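Local coordinates for protein benzyl alcohol dehydrogenase (Acinetobacter calcoaceticus, PDB 1F8F) that catalyses the NAD-dependent oxidation of benzyl alcohol to benzaldehyde as a zinc-containing, medium-chain alcohol dehydrogenase with a Rossmann-fold coenzyme domain, at residues D85-S90 and N154-V159; I26-G31 and I71-P76; A10-K15 and I49-K54; G123-C128 and V135-F140; V343-F348 and K365-I370. One frame throughout, in Å; residues are numbered along the deposited sequence.

Contact 1 (D85-S90 and N154-V159); sequences DHVVLS and NNTVKV
Val88 and Val157 face each other as an antiparallel hydrogen-bonded pair, joining strands 86-89 and 156-159 in the GroES-like catalytic domain. Backbone bonds carry most of the contact: Val88 N donates to Val157 O at 3.0 Å and Val157 N returns the bond to Val88 O at 3.1 Å. Beyond the strand end, Ser90 N reaches Asn155 O, and the side chain of Asn155 adds a further bond, ND2 to Ser90 O at 3.2 Å, with the acceptor in the amide plane although the donor stands above the carbonyl plane of Ser90. The OD1 of that amide is taken by Arg152 N, which fixes its rotation.

Apolar contacts lie on both faces. CG2 of Thr156, anti to its own N, lies 3.5 Å from Val87 CG1, and Leu89 CD2 rests on the same methyl. From the face that carries Val88 and Val157, Val88 CG2 meets Val159 CG1 at 4.1 Å.

Charge gathers at one end, where the Lys158 chain bends at its third torsion (145°) and brings NZ 3.6 Å from Asp85 OD1 in a salt bridge; a water links NZ to Asp85 OD2, an oxygen that also accepts from Gln82 N.

Strand 66-74 pairs with the other edge of 86-89, Val36 of strand 33-42 lies against Val87 and Leu89, and helix 321-333 packs on Val157.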
# COMPACT_ATOMS: atom_id res chain seq x y z
N ASP A 85 37.82 -2.86 -1.08
CA ASP A 85 36.49 -3.13 -1.63
C ASP A 85 36.35 -2.36 -2.95
O ASP A 85 36.95 -1.32 -3.16
CB ASP A 85 35.39 -2.69 -0.67
CG ASP A 85 35.24 -3.56 0.57
OD1 ASP A 85 35.60 -4.76 0.53
OD2 ASP A 85 34.75 -3.12 1.63
N HIS A 86 35.58 -2.90 -3.85
CA HIS A 86 35.13 -2.39 -5.13
C HIS A 86 33.82 -1.64 -4.88
O HIS A 86 32.93 -2.27 -4.27
CB HIS A 86 34.79 -3.54 -6.08
CG HIS A 86 36.01 -4.22 -6.66
ND1 HIS A 86 35.98 -4.89 -7.87
CD2 HIS A 86 37.30 -4.29 -6.21
CE1 HIS A 86 37.19 -5.37 -8.11
NE2 HIS A 86 38.01 -5.01 -7.13
N VAL A 87 33.63 -0.40 -5.29
CA VAL A 87 32.45 0.38 -5.00
C VAL A 87 31.89 1.21 -6.17
O VAL A 87 32.49 1.55 -7.20
CB VAL A 87 32.72 1.39 -3.84
CG1 VAL A 87 32.94 0.74 -2.46
CG2 VAL A 87 33.98 2.20 -4.16
N VAL A 88 30.58 1.50 -5.95
CA VAL A 88 29.82 2.39 -6.87
C VAL A 88 29.45 3.65 -6.10
O VAL A 88 29.09 3.54 -4.91
CB VAL A 88 28.63 1.61 -7.44
CG1 VAL A 88 27.72 2.63 -8.16
CG2 VAL A 88 29.06 0.54 -8.46
N LEU A 89 29.68 4.86 -6.47
CA LEU A 89 29.45 6.08 -5.74
C LEU A 89 28.17 6.71 -6.31
O LEU A 89 28.07 7.07 -7.47
CB LEU A 89 30.53 7.12 -6.10
CG LEU A 89 31.97 6.63 -6.02
CD1 LEU A 89 32.93 7.83 -6.01
CD2 LEU A 89 32.22 5.82 -4.73
N SER A 90 27.16 6.76 -5.47
CA SER A 90 25.82 7.19 -5.73
C SER A 90 25.65 8.64 -5.30
O SER A 90 26.65 9.26 -4.92
CB SER A 90 24.82 6.28 -4.98
OG SER A 90 23.48 6.42 -5.35
N ASN A 154 27.81 6.59 3.60
CA ASN A 154 26.45 6.27 3.14
C ASN A 154 26.28 6.40 1.62
O ASN A 154 25.34 5.78 1.10
CB ASN A 154 25.32 6.96 3.87
CG ASN A 154 25.28 8.45 3.63
OD1 ASN A 154 26.17 8.98 2.95
ND2 ASN A 154 24.24 9.08 4.19
N ASN A 155 27.11 7.13 0.88
CA ASN A 155 26.98 7.11 -0.59
C ASN A 155 28.00 6.15 -1.20
O ASN A 155 28.08 6.20 -2.44
CB ASN A 155 26.97 8.45 -1.28
CG ASN A 155 28.16 9.39 -1.21
OD1 ASN A 155 28.69 9.70 -0.13
ND2 ASN A 155 28.51 9.85 -2.39
N THR A 156 28.68 5.29 -0.48
CA THR A 156 29.65 4.39 -1.10
C THR A 156 29.13 2.97 -0.98
O THR A 156 29.06 2.39 0.10
CB THR A 156 31.04 4.62 -0.49
OG1 THR A 156 31.35 6.02 -0.57
CG2 THR A 156 32.19 3.92 -1.20
N VAL A 157 28.75 2.32 -2.06
CA VAL A 157 28.14 1.05 -2.21
C VAL A 157 29.06 -0.07 -2.68
O VAL A 157 29.48 -0.25 -3.81
CB VAL A 157 26.91 1.03 -3.13
CG1 VAL A 157 26.04 -0.18 -2.99
CG2 VAL A 157 26.03 2.27 -2.96
N LYS A 158 29.31 -0.99 -1.73
CA LYS A 158 30.14 -2.17 -1.96
C LYS A 158 29.49 -3.10 -2.98
O LYS A 158 28.32 -3.45 -2.83
CB LYS A 158 30.47 -2.93 -0.67
CG LYS A 158 31.13 -4.29 -0.86
CD LYS A 158 31.97 -4.64 0.36
CE LYS A 158 31.94 -6.13 0.66
NZ LYS A 158 32.74 -6.44 1.90
N VAL A 159 30.24 -3.49 -4.01
CA VAL A 159 29.72 -4.48 -4.95
C VAL A 159 30.76 -5.59 -5.13
O VAL A 159 31.93 -5.52 -4.74
CB VAL A 159 29.30 -3.94 -6.33
CG1 VAL A 159 28.24 -2.86 -6.31
CG2 VAL A 159 30.53 -3.43 -7.08
O HOH W 1 34.03 -4.70 3.68
O HOH W 2 34.37 -5.39 -3.15

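Contact 2 (I26-G31 and I71-P76); sequences IRQPQG and IEAIGP
Gln28 of the loop 26-31 approaches strand 66-74 at Glu72 and Ala73, two residues that both face Leu35 of strand 33-42 and form a classic beta bulge as their strand nears its end. Glu72 has no direct contact with the loop, but OE2 accepts from a water that also makes a weak bond to Gln28 OE1. Ala73 turns its methyl toward the loop, where CB lies 4.2 Å from Pro29 CG and 3.9 Å from Gln28 OE1. The Gln28 chain bends at its second torsion (-16°), which brings OE1 toward the methyl of Ala73.

Ile74 directs its side chain away and offers its backbone instead: its O is 4.0 Å from Pro29 CG, so the ring corner of the proline sits against the peptide that leads into Gly75. At Gly75 the chains come close, CA lying 3.8 Å from Gln30 O and the carbonyl carbon C 3.5 Å from Gly31 O. Pro76 completes the run with CD 3.4 Å from Gly31 O.

No direct hydrogen bond crosses between the segments. Proline rings, a methyl and bare glycine backbone make this a contact of shape at the surface of the catalytic domain, with polar linkage supplied by one water, weakly bonded on the Gln28 side.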
# COMPACT_ATOMS: atom_id res chain seq x y z
N ILE A 26 44.45 16.06 -3.20
CA ILE A 26 43.32 15.60 -2.38
C ILE A 26 43.83 15.15 -1.02
O ILE A 26 44.88 14.50 -0.89
CB ILE A 26 42.53 14.51 -3.14
CG1 ILE A 26 41.22 14.24 -2.43
CG2 ILE A 26 43.43 13.28 -3.24
CD1 ILE A 26 39.94 14.21 -3.20
N ARG A 27 43.03 15.51 0.00
CA ARG A 27 43.41 15.17 1.37
C ARG A 27 42.95 13.80 1.83
O ARG A 27 42.08 13.19 1.20
CB ARG A 27 42.83 16.23 2.31
CG ARG A 27 41.42 15.98 2.77
CD ARG A 27 40.80 17.11 3.56
NE ARG A 27 39.37 16.98 3.68
CZ ARG A 27 38.53 16.08 4.13
NH1 ARG A 27 38.90 14.93 4.66
NH2 ARG A 27 37.23 16.35 4.05
N GLN A 28 43.48 13.36 2.97
CA GLN A 28 43.04 12.10 3.55
C GLN A 28 41.62 12.27 4.15
O GLN A 28 41.12 13.34 4.45
CB GLN A 28 43.92 11.53 4.62
CG GLN A 28 45.09 10.64 4.34
CD GLN A 28 45.16 10.01 2.98
OE1 GLN A 28 44.99 8.80 2.84
NE2 GLN A 28 45.43 10.85 1.99
N PRO A 29 40.95 11.15 4.29
CA PRO A 29 39.59 11.11 4.78
C PRO A 29 39.46 11.20 6.29
O PRO A 29 40.30 10.74 7.06
CB PRO A 29 39.12 9.74 4.31
CG PRO A 29 40.36 8.91 4.43
CD PRO A 29 41.44 9.79 3.92
N GLN A 30 38.37 11.82 6.72
CA GLN A 30 38.05 11.97 8.13
C GLN A 30 36.73 11.28 8.46
O GLN A 30 36.14 10.54 7.66
CB GLN A 30 38.09 13.46 8.49
CG GLN A 30 39.49 14.05 8.37
CD GLN A 30 39.64 15.54 8.54
OE1 GLN A 30 40.15 15.99 9.58
NE2 GLN A 30 39.24 16.36 7.57
N GLY A 31 36.26 11.48 9.68
CA GLY A 31 35.05 10.87 10.20
C GLY A 31 34.65 9.58 9.50
O GLY A 31 35.24 8.52 9.67
N ILE A 71 38.53 1.02 -2.90
CA ILE A 71 38.87 1.77 -1.68
C ILE A 71 40.36 1.65 -1.35
O ILE A 71 40.88 0.58 -1.14
CB ILE A 71 38.03 1.35 -0.48
CG1 ILE A 71 36.54 1.70 -0.70
CG2 ILE A 71 38.53 2.09 0.76
CD1 ILE A 71 35.62 1.01 0.28
N GLU A 72 40.99 2.77 -1.14
CA GLU A 72 42.33 3.15 -0.86
C GLU A 72 42.58 3.65 0.57
O GLU A 72 43.73 3.78 1.00
CB GLU A 72 42.60 4.37 -1.78
CG GLU A 72 43.89 5.10 -1.63
CD GLU A 72 45.14 4.56 -2.30
OE1 GLU A 72 45.15 3.71 -3.22
OE2 GLU A 72 46.20 5.06 -1.86
N ALA A 73 41.53 4.07 1.24
CA ALA A 73 41.58 4.57 2.60
C ALA A 73 40.18 4.91 3.14
O ALA A 73 39.37 5.50 2.42
CB ALA A 73 42.50 5.79 2.70
N ILE A 74 39.91 4.49 4.37
CA ILE A 74 38.65 4.72 5.05
C ILE A 74 38.86 5.66 6.23
O ILE A 74 39.97 5.67 6.72
CB ILE A 74 38.05 3.44 5.65
CG1 ILE A 74 39.08 2.74 6.53
CG2 ILE A 74 37.52 2.54 4.54
CD1 ILE A 74 38.56 1.46 7.15
N GLY A 75 37.92 6.44 6.69
CA GLY A 75 38.12 7.26 7.89
C GLY A 75 37.97 6.34 9.11
O GLY A 75 37.68 5.14 9.05
N PRO A 76 38.19 6.93 10.28
CA PRO A 76 38.10 6.20 11.54
C PRO A 76 36.72 5.74 11.99
O PRO A 76 36.64 4.68 12.62
CB PRO A 76 38.78 7.15 12.51
CG PRO A 76 38.69 8.53 11.93
CD PRO A 76 38.58 8.36 10.45
O HOH W 3 46.69 7.31 0.39

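Contact 3 (A10-K15 and I49-K54); sequences AVTPCK and IVRDQK. Unlike the reference sequence in segment 49-54: Lys54 (reference Tyr).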
# COMPACT_ATOMS: atom_id res chain seq x y z
N ALA A 10 39.58 16.38 -14.41
CA ALA A 10 39.04 17.23 -15.45
C ALA A 10 38.27 18.40 -14.86
O ALA A 10 37.21 18.19 -14.24
CB ALA A 10 38.11 16.39 -16.34
N VAL A 11 38.64 19.64 -15.13
CA VAL A 11 37.99 20.83 -14.62
C VAL A 11 37.09 21.53 -15.62
O VAL A 11 37.43 21.65 -16.81
CB VAL A 11 39.10 21.81 -14.17
CG1 VAL A 11 38.50 23.18 -13.86
CG2 VAL A 11 39.92 21.29 -13.00
N THR A 12 35.92 22.02 -15.20
CA THR A 12 35.04 22.78 -16.06
C THR A 12 35.19 24.25 -15.68
O THR A 12 34.53 24.70 -14.75
CB THR A 12 33.60 22.32 -15.90
OG1 THR A 12 33.39 20.99 -16.38
CG2 THR A 12 32.67 23.23 -16.68
N PRO A 13 36.06 25.02 -16.33
CA PRO A 13 36.38 26.39 -15.96
C PRO A 13 35.32 27.44 -16.11
O PRO A 13 35.46 28.37 -15.32
CB PRO A 13 37.64 26.74 -16.77
CG PRO A 13 38.22 25.39 -17.03
CD PRO A 13 36.98 24.58 -17.41
N CYS A 14 34.34 27.41 -16.99
CA CYS A 14 33.36 28.48 -17.03
C CYS A 14 32.13 28.07 -17.82
O CYS A 14 32.08 26.98 -18.40
CB CYS A 14 33.92 29.77 -17.64
SG CYS A 14 34.47 29.72 -19.37
N LYS A 15 31.13 28.95 -17.84
CA LYS A 15 29.91 28.63 -18.57
C LYS A 15 30.37 28.08 -19.91
O LYS A 15 31.20 28.62 -20.64
CB LYS A 15 28.96 29.80 -18.69
CG LYS A 15 27.76 29.61 -19.60
CD LYS A 15 26.62 30.56 -19.28
CE LYS A 15 25.65 30.73 -20.42
NZ LYS A 15 25.23 29.45 -21.04
N ILE A 49 24.30 19.78 -18.61
CA ILE A 49 23.43 20.89 -18.25
C ILE A 49 24.09 21.74 -17.16
O ILE A 49 23.65 22.88 -17.15
CB ILE A 49 22.00 20.52 -17.82
CG1 ILE A 49 21.97 19.68 -16.54
CG2 ILE A 49 21.22 19.78 -18.90
CD1 ILE A 49 22.12 20.46 -15.24
N VAL A 50 25.02 21.34 -16.33
CA VAL A 50 25.68 22.12 -15.29
C VAL A 50 26.82 22.99 -15.80
O VAL A 50 27.21 24.03 -15.26
CB VAL A 50 26.23 21.14 -14.24
CG1 VAL A 50 27.23 21.68 -13.23
CG2 VAL A 50 25.05 20.52 -13.47
N ARG A 51 27.41 22.56 -16.90
CA ARG A 51 28.50 23.23 -17.60
C ARG A 51 27.93 24.47 -18.32
O ARG A 51 28.38 25.59 -18.15
CB ARG A 51 29.10 22.16 -18.51
CG ARG A 51 30.04 22.67 -19.58
CD ARG A 51 30.08 21.89 -20.87
NE ARG A 51 28.79 21.82 -21.55
CZ ARG A 51 28.50 21.00 -22.55
NH1 ARG A 51 29.40 20.11 -22.95
NH2 ARG A 51 27.30 20.99 -23.12
N ASP A 52 26.76 24.22 -18.91
CA ASP A 52 25.98 25.22 -19.59
C ASP A 52 25.14 26.06 -18.63
O ASP A 52 24.32 26.90 -19.01
CB ASP A 52 25.04 24.58 -20.61
CG ASP A 52 25.77 23.80 -21.69
OD1 ASP A 52 27.01 23.87 -21.74
OD2 ASP A 52 25.04 23.12 -22.46
N GLN A 53 25.30 25.83 -17.34
CA GLN A 53 24.68 26.55 -16.27
C GLN A 53 23.18 26.65 -16.26
O GLN A 53 22.65 27.46 -15.49
CB GLN A 53 25.27 27.96 -16.19
CG GLN A 53 26.78 27.95 -16.02
CD GLN A 53 27.09 27.70 -14.56
OE1 GLN A 53 27.41 28.64 -13.84
NE2 GLN A 53 27.00 26.44 -14.18
N LYS A 54 22.44 25.70 -16.80
CA LYS A 54 20.99 25.69 -16.64
C LYS A 54 20.68 25.29 -15.21
O LYS A 54 19.54 25.02 -14.85
CB LYS A 54 20.33 24.78 -17.67
CG LYS A 54 20.79 25.15 -19.07
CD LYS A 54 20.25 24.30 -20.20
CE LYS A 54 20.92 24.70 -21.52
NZ LYS A 54 20.97 26.19 -21.67
O HOH W 4 22.55 29.36 -19.56
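Lys15 runs its side chain over the end of helix 45-51. CB starts 3.9 Å from Gln53 CG, and CG and CD continue past that same methylene, the two chains crossing at a slant. CG stands anti to the backbone N (chi1 172°) and the chain stays extended until its last torsion, where a turn to 47° drops NZ toward Asp52. There NZ makes a weak hydrogen bond to Asp52 O at 3.4 Å, seconded by a water 3.1 Å from both NZ and that oxygen. At the root of the same residue, CA donates a C-H contact to Arg51 O at 3.4 Å.

The helix finishes in a Schellman motif with Gln53 as its positive-phi residue. Gln53 NE2 folds back to Val50 O and also bonds Val57 O, while Arg51 holds Asp52 side-on, NE to OD1 and NH2 to OD2. Thr12 adds a methyl contact, CG2 to Arg51 CG at 4.0 Å.

The ammonium of Lys15 would be expected to suit the partial negative charge of the carbonyls at a helix C-terminus; with a long bond and a water at this surface, the attraction is probably modest.

Contact 4 (G123-C128 and V135-F140); sequences GNHALC and VNDHFF
A single carboxylate oxygen, Asp137 OD2, takes two successive backbone amides of the facing segment: Ala126 N at 2.6 Å and, weakly, Leu127 N at 3.1 Å. Both segments belong to the long loop between helix 111-114 and strand 148-152 in the GroES-like catalytic domain, and they flank residues 129-134, which were not modelled. Ala126 N comes from the syn side of the carboxylate, 27° out of its plane. Asp137 CG is wedged between its own N and carbonyl carbon (chi1 72°), a rotamer that turns the carboxylate toward the amides of Ala126 and Leu127.

The second oxygen is bound within its own segment, His138 ND1 donating to Asp137 OD1 in the plane of the imidazole but from above the carboxylate. This His-carboxylate bond helps fix the rotation of Asp137, and the ring edge of His138 lies against the backbone of Ala126, CE1 to Ala126 N at 3.8 Å.

Leu127 CD1 packs on the methylene of Asp137. Asn136 is anchored outside, its ND2 bonding Pro58 O, while further along Phe140 stacks on His65, a zinc ligand. Across the contact, the His125 ring presents one face to Val135 O, and the ring and the Asp137 carboxylate planes stand 57° apart. At the edge of that ring, near its plane, Asp137 OD1 lies 3.0 Å from His125 CD2.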
# COMPACT_ATOMS: atom_id res chain seq x y z
N GLY A 123 31.88 24.96 3.61
CA GLY A 123 32.36 25.77 2.48
C GLY A 123 33.79 25.35 2.14
O GLY A 123 34.44 25.83 1.22
N ASN A 124 34.25 24.40 2.95
CA ASN A 124 35.55 23.79 2.79
C ASN A 124 35.50 22.92 1.54
O ASN A 124 34.43 22.40 1.20
CB ASN A 124 35.84 22.94 4.03
CG ASN A 124 36.13 23.79 5.25
OD1 ASN A 124 35.92 25.01 5.25
ND2 ASN A 124 36.68 23.18 6.30
N HIS A 125 36.63 22.85 0.84
CA HIS A 125 36.66 22.02 -0.36
C HIS A 125 37.64 20.91 -0.04
O HIS A 125 38.49 21.19 0.79
CB HIS A 125 37.02 22.82 -1.57
CG HIS A 125 35.98 23.79 -2.00
ND1 HIS A 125 36.09 25.14 -1.76
CD2 HIS A 125 34.81 23.66 -2.67
CE1 HIS A 125 35.05 25.78 -2.25
NE2 HIS A 125 34.24 24.90 -2.82
N ALA A 126 37.45 19.70 -0.53
CA ALA A 126 38.39 18.63 -0.22
C ALA A 126 39.47 18.52 -1.31
O ALA A 126 40.45 17.80 -1.16
CB ALA A 126 37.66 17.32 -0.06
N LEU A 127 39.28 19.23 -2.41
CA LEU A 127 40.19 19.21 -3.53
C LEU A 127 40.95 20.54 -3.64
O LEU A 127 40.33 21.61 -3.73
CB LEU A 127 39.50 18.97 -4.87
CG LEU A 127 39.10 17.55 -5.23
CD1 LEU A 127 38.31 17.50 -6.53
CD2 LEU A 127 40.34 16.68 -5.31
N CYS A 128 42.29 20.41 -3.72
CA CYS A 128 43.09 21.61 -3.85
C CYS A 128 43.86 21.76 -5.15
O CYS A 128 44.67 20.87 -5.37
CB CYS A 128 44.09 21.68 -2.67
SG CYS A 128 43.94 23.36 -2.02
N VAL A 135 38.59 26.27 -6.59
CA VAL A 135 38.08 25.04 -7.22
C VAL A 135 37.04 24.28 -6.40
O VAL A 135 37.27 23.62 -5.40
CB VAL A 135 39.19 24.11 -7.75
CG1 VAL A 135 39.92 23.27 -6.72
CG2 VAL A 135 38.61 23.22 -8.86
N ASN A 136 35.80 24.38 -6.86
CA ASN A 136 34.61 23.74 -6.31
C ASN A 136 34.56 22.24 -6.54
O ASN A 136 34.90 21.75 -7.62
CB ASN A 136 33.38 24.42 -6.94
CG ASN A 136 33.31 25.84 -6.40
OD1 ASN A 136 33.71 26.04 -5.23
ND2 ASN A 136 32.84 26.79 -7.19
N ASP A 137 34.17 21.50 -5.52
CA ASP A 137 34.11 20.05 -5.54
C ASP A 137 32.88 19.48 -4.83
O ASP A 137 31.81 20.08 -4.80
CB ASP A 137 35.40 19.53 -4.90
CG ASP A 137 35.47 19.74 -3.40
OD1 ASP A 137 34.77 20.66 -2.95
OD2 ASP A 137 36.20 18.98 -2.72
N HIS A 138 32.96 18.25 -4.31
CA HIS A 138 31.81 17.64 -3.64
C HIS A 138 30.58 17.52 -4.51
O HIS A 138 29.47 17.60 -3.97
CB HIS A 138 31.39 18.53 -2.43
CG HIS A 138 32.24 18.22 -1.25
ND1 HIS A 138 33.42 18.88 -0.99
CD2 HIS A 138 32.11 17.31 -0.26
CE1 HIS A 138 33.99 18.38 0.10
NE2 HIS A 138 33.20 17.45 0.59
N PHE A 139 30.73 17.36 -5.82
CA PHE A 139 29.63 17.35 -6.77
C PHE A 139 28.95 15.99 -6.78
O PHE A 139 29.53 14.95 -7.04
CB PHE A 139 30.15 17.73 -8.16
CG PHE A 139 29.09 17.71 -9.23
CD1 PHE A 139 28.01 18.55 -9.15
CD2 PHE A 139 29.19 16.84 -10.32
CE1 PHE A 139 27.05 18.58 -10.11
CE2 PHE A 139 28.20 16.85 -11.29
CZ PHE A 139 27.12 17.72 -11.18
N PHE A 140 27.69 15.98 -6.37
CA PHE A 140 26.91 14.79 -6.10
C PHE A 140 27.70 14.01 -5.04
O PHE A 140 27.81 12.80 -5.11
CB PHE A 140 26.60 13.96 -7.34
CG PHE A 140 25.42 14.42 -8.18
CD1 PHE A 140 25.34 15.59 -8.88
CD2 PHE A 140 24.35 13.51 -8.20
CE1 PHE A 140 24.20 15.87 -9.60
CE2 PHE A 140 23.20 13.78 -8.92
CZ PHE A 140 23.13 14.98 -9.63
O HOH W 5 39.45 24.85 -3.82

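Contact 5 (V343-F348 and K365-I370); sequences VKFYAF and KPIIKI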
# COMPACT_ATOMS: atom_id res chain seq x y z
N VAL A 343 26.33 0.81 -23.32
CA VAL A 343 27.63 1.40 -23.07
C VAL A 343 28.70 1.48 -24.12
O VAL A 343 28.90 0.44 -24.76
CB VAL A 343 28.18 0.65 -21.81
CG1 VAL A 343 29.63 0.82 -21.51
CG2 VAL A 343 27.35 1.20 -20.62
N LYS A 344 29.43 2.62 -24.17
CA LYS A 344 30.63 2.71 -25.01
C LYS A 344 31.77 3.42 -24.27
O LYS A 344 31.59 4.48 -23.66
CB LYS A 344 30.34 3.40 -26.34
CG LYS A 344 31.53 3.59 -27.27
CD LYS A 344 31.24 4.56 -28.42
CE LYS A 344 32.20 4.54 -29.60
NZ LYS A 344 33.56 5.01 -29.22
N PHE A 345 32.96 2.83 -24.22
CA PHE A 345 34.12 3.34 -23.50
C PHE A 345 34.98 4.36 -24.25
O PHE A 345 35.20 4.21 -25.45
CB PHE A 345 35.01 2.16 -23.10
CG PHE A 345 34.48 1.22 -22.07
CD1 PHE A 345 34.40 1.56 -20.73
CD2 PHE A 345 34.11 -0.08 -22.42
CE1 PHE A 345 33.93 0.68 -19.77
CE2 PHE A 345 33.63 -0.98 -21.47
CZ PHE A 345 33.54 -0.59 -20.13
N TYR A 346 35.44 5.44 -23.65
CA TYR A 346 36.30 6.44 -24.24
C TYR A 346 37.56 6.62 -23.38
O TYR A 346 37.37 6.39 -22.18
CB TYR A 346 35.52 7.77 -24.22
CG TYR A 346 34.32 7.85 -25.13
CD1 TYR A 346 33.11 7.26 -24.81
CD2 TYR A 346 34.43 8.53 -26.34
CE1 TYR A 346 32.01 7.34 -25.66
CE2 TYR A 346 33.34 8.60 -27.20
CZ TYR A 346 32.13 8.01 -26.86
OH TYR A 346 31.06 8.10 -27.74
N ALA A 347 38.69 7.10 -23.88
CA ALA A 347 39.83 7.41 -23.01
C ALA A 347 39.63 8.72 -22.25
O ALA A 347 38.93 9.64 -22.75
CB ALA A 347 41.07 7.56 -23.90
N PHE A 348 40.31 8.94 -21.11
CA PHE A 348 40.20 10.18 -20.35
C PHE A 348 40.45 11.44 -21.18
O PHE A 348 39.69 12.39 -21.12
CB PHE A 348 41.17 10.16 -19.16
CG PHE A 348 40.83 11.06 -18.01
CD1 PHE A 348 39.60 11.69 -17.92
CD2 PHE A 348 41.72 11.23 -16.96
CE1 PHE A 348 39.27 12.51 -16.84
CE2 PHE A 348 41.42 12.04 -15.88
CZ PHE A 348 40.20 12.69 -15.82
N LYS A 365 25.20 5.65 -23.37
CA LYS A 365 25.90 5.85 -22.10
C LYS A 365 27.42 5.77 -22.20
O LYS A 365 28.00 4.71 -22.03
CB LYS A 365 25.37 4.81 -21.05
CG LYS A 365 26.13 4.74 -19.75
CD LYS A 365 26.12 6.10 -19.01
CE LYS A 365 24.72 6.52 -18.58
NZ LYS A 365 24.71 7.88 -17.93
N PRO A 366 28.09 6.89 -22.27
CA PRO A 366 29.58 6.93 -22.24
C PRO A 366 30.14 6.60 -20.88
O PRO A 366 29.51 6.86 -19.83
CB PRO A 366 29.92 8.33 -22.67
CG PRO A 366 28.64 9.09 -22.96
CD PRO A 366 27.51 8.27 -22.36
N ILE A 367 31.32 6.03 -20.77
CA ILE A 367 32.09 5.68 -19.59
C ILE A 367 33.56 6.08 -19.78
O ILE A 367 34.19 5.75 -20.79
CB ILE A 367 32.05 4.23 -19.13
CG1 ILE A 367 30.61 3.73 -18.91
CG2 ILE A 367 32.81 4.13 -17.80
CD1 ILE A 367 30.45 2.36 -18.27
N ILE A 368 33.97 7.13 -19.06
CA ILE A 368 35.33 7.65 -19.14
C ILE A 368 36.24 6.72 -18.36
O ILE A 368 36.16 6.62 -17.11
CB ILE A 368 35.40 9.13 -18.63
CG1 ILE A 368 34.40 10.01 -19.33
CG2 ILE A 368 36.79 9.72 -18.92
CD1 ILE A 368 33.07 10.42 -18.79
N LYS A 369 37.11 5.98 -19.04
CA LYS A 369 38.12 5.13 -18.40
C LYS A 369 39.26 6.03 -17.87
O LYS A 369 39.75 6.82 -18.66
CB LYS A 369 38.77 4.08 -19.27
CG LYS A 369 37.97 2.83 -19.53
CD LYS A 369 38.87 1.86 -20.34
CE LYS A 369 37.98 0.85 -21.05
NZ LYS A 369 38.66 -0.48 -21.19
N ILE A 370 39.54 5.94 -16.60
CA ILE A 370 40.46 6.79 -15.87
C ILE A 370 41.72 6.10 -15.35
O ILE A 370 42.79 6.55 -15.72
CB ILE A 370 39.66 7.45 -14.74
CG1 ILE A 370 38.66 8.43 -15.37
CG2 ILE A 370 40.58 8.17 -13.76
CD1 ILE A 370 37.62 9.04 -14.45
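Lys369 lays the end of its chain over the ring of Phe345, with CE 4.0 Å from the ring centroid in a CH-pi contact and NZ 4.7 Å from it, 14° off the normal, as a cation-pi pair. Ile367 lies alongside the same ring, CB 3.9 Å from Phe345 CD1, and sends CD1 back to Val343 CG1 at 3.7 Å. Tyr346 and Pro366 run side by side on the reverse face of the sheet. Past the strands, Ile370 CG1 sits almost over the centre of the Phe348 ring, 4.2 Å from its centroid, while Phe348 CD1 also touches Ile368 CG2.

Parallel pairing of strands 343-347 and 365-369 sets these groups in register. Tyr346 occupies the middle of the bonding, its N donating to Ile367 O at 3.1 Å and its O accepting from Lys369 N. The unit is a beta-alpha-beta crossover through helix 351-360, which covers Tyr346, Pro366 and Ile368; Asp357 and Thr363 bond the phenol oxygen. Strand 33-42 flanks 365-369 on its other edge.

Lys365 starts beside Val343, CG to CG2 at 3.8 Å, but bends away at chi2 and chi3, its side chain about 5 Å from the bound NAD. Backbone bonds thus join the strands and apolar side chains pack on both faces, while the exposed Lys369 lies over an aromatic face and the ammonium of Lys365 is held by Glu66 and Met43 O, near the coenzyme and zinc.

Contact 1 is the most buried of the five, while contacts 2 and 3 lie at the surface and contacts 4 and 5 are partly buried. Contacts 1, 2 and 5 reach the same mixed sheet of the catalytic domain: 1 and 5 pair its strands, antiparallel and parallel respectively, whereas 2 fastens a loop to the end of a strand that neighbours 86-89. Regular backbone bonding accordingly dominates 1 and 5. Contacts 2 and 3 depend more on shape and water, and contact 4 on a carboxylate within an irregular loop. Contact 4 is nested inside the chain loop closed by contact 1 and touches contact 2 through Leu127 and Ile26.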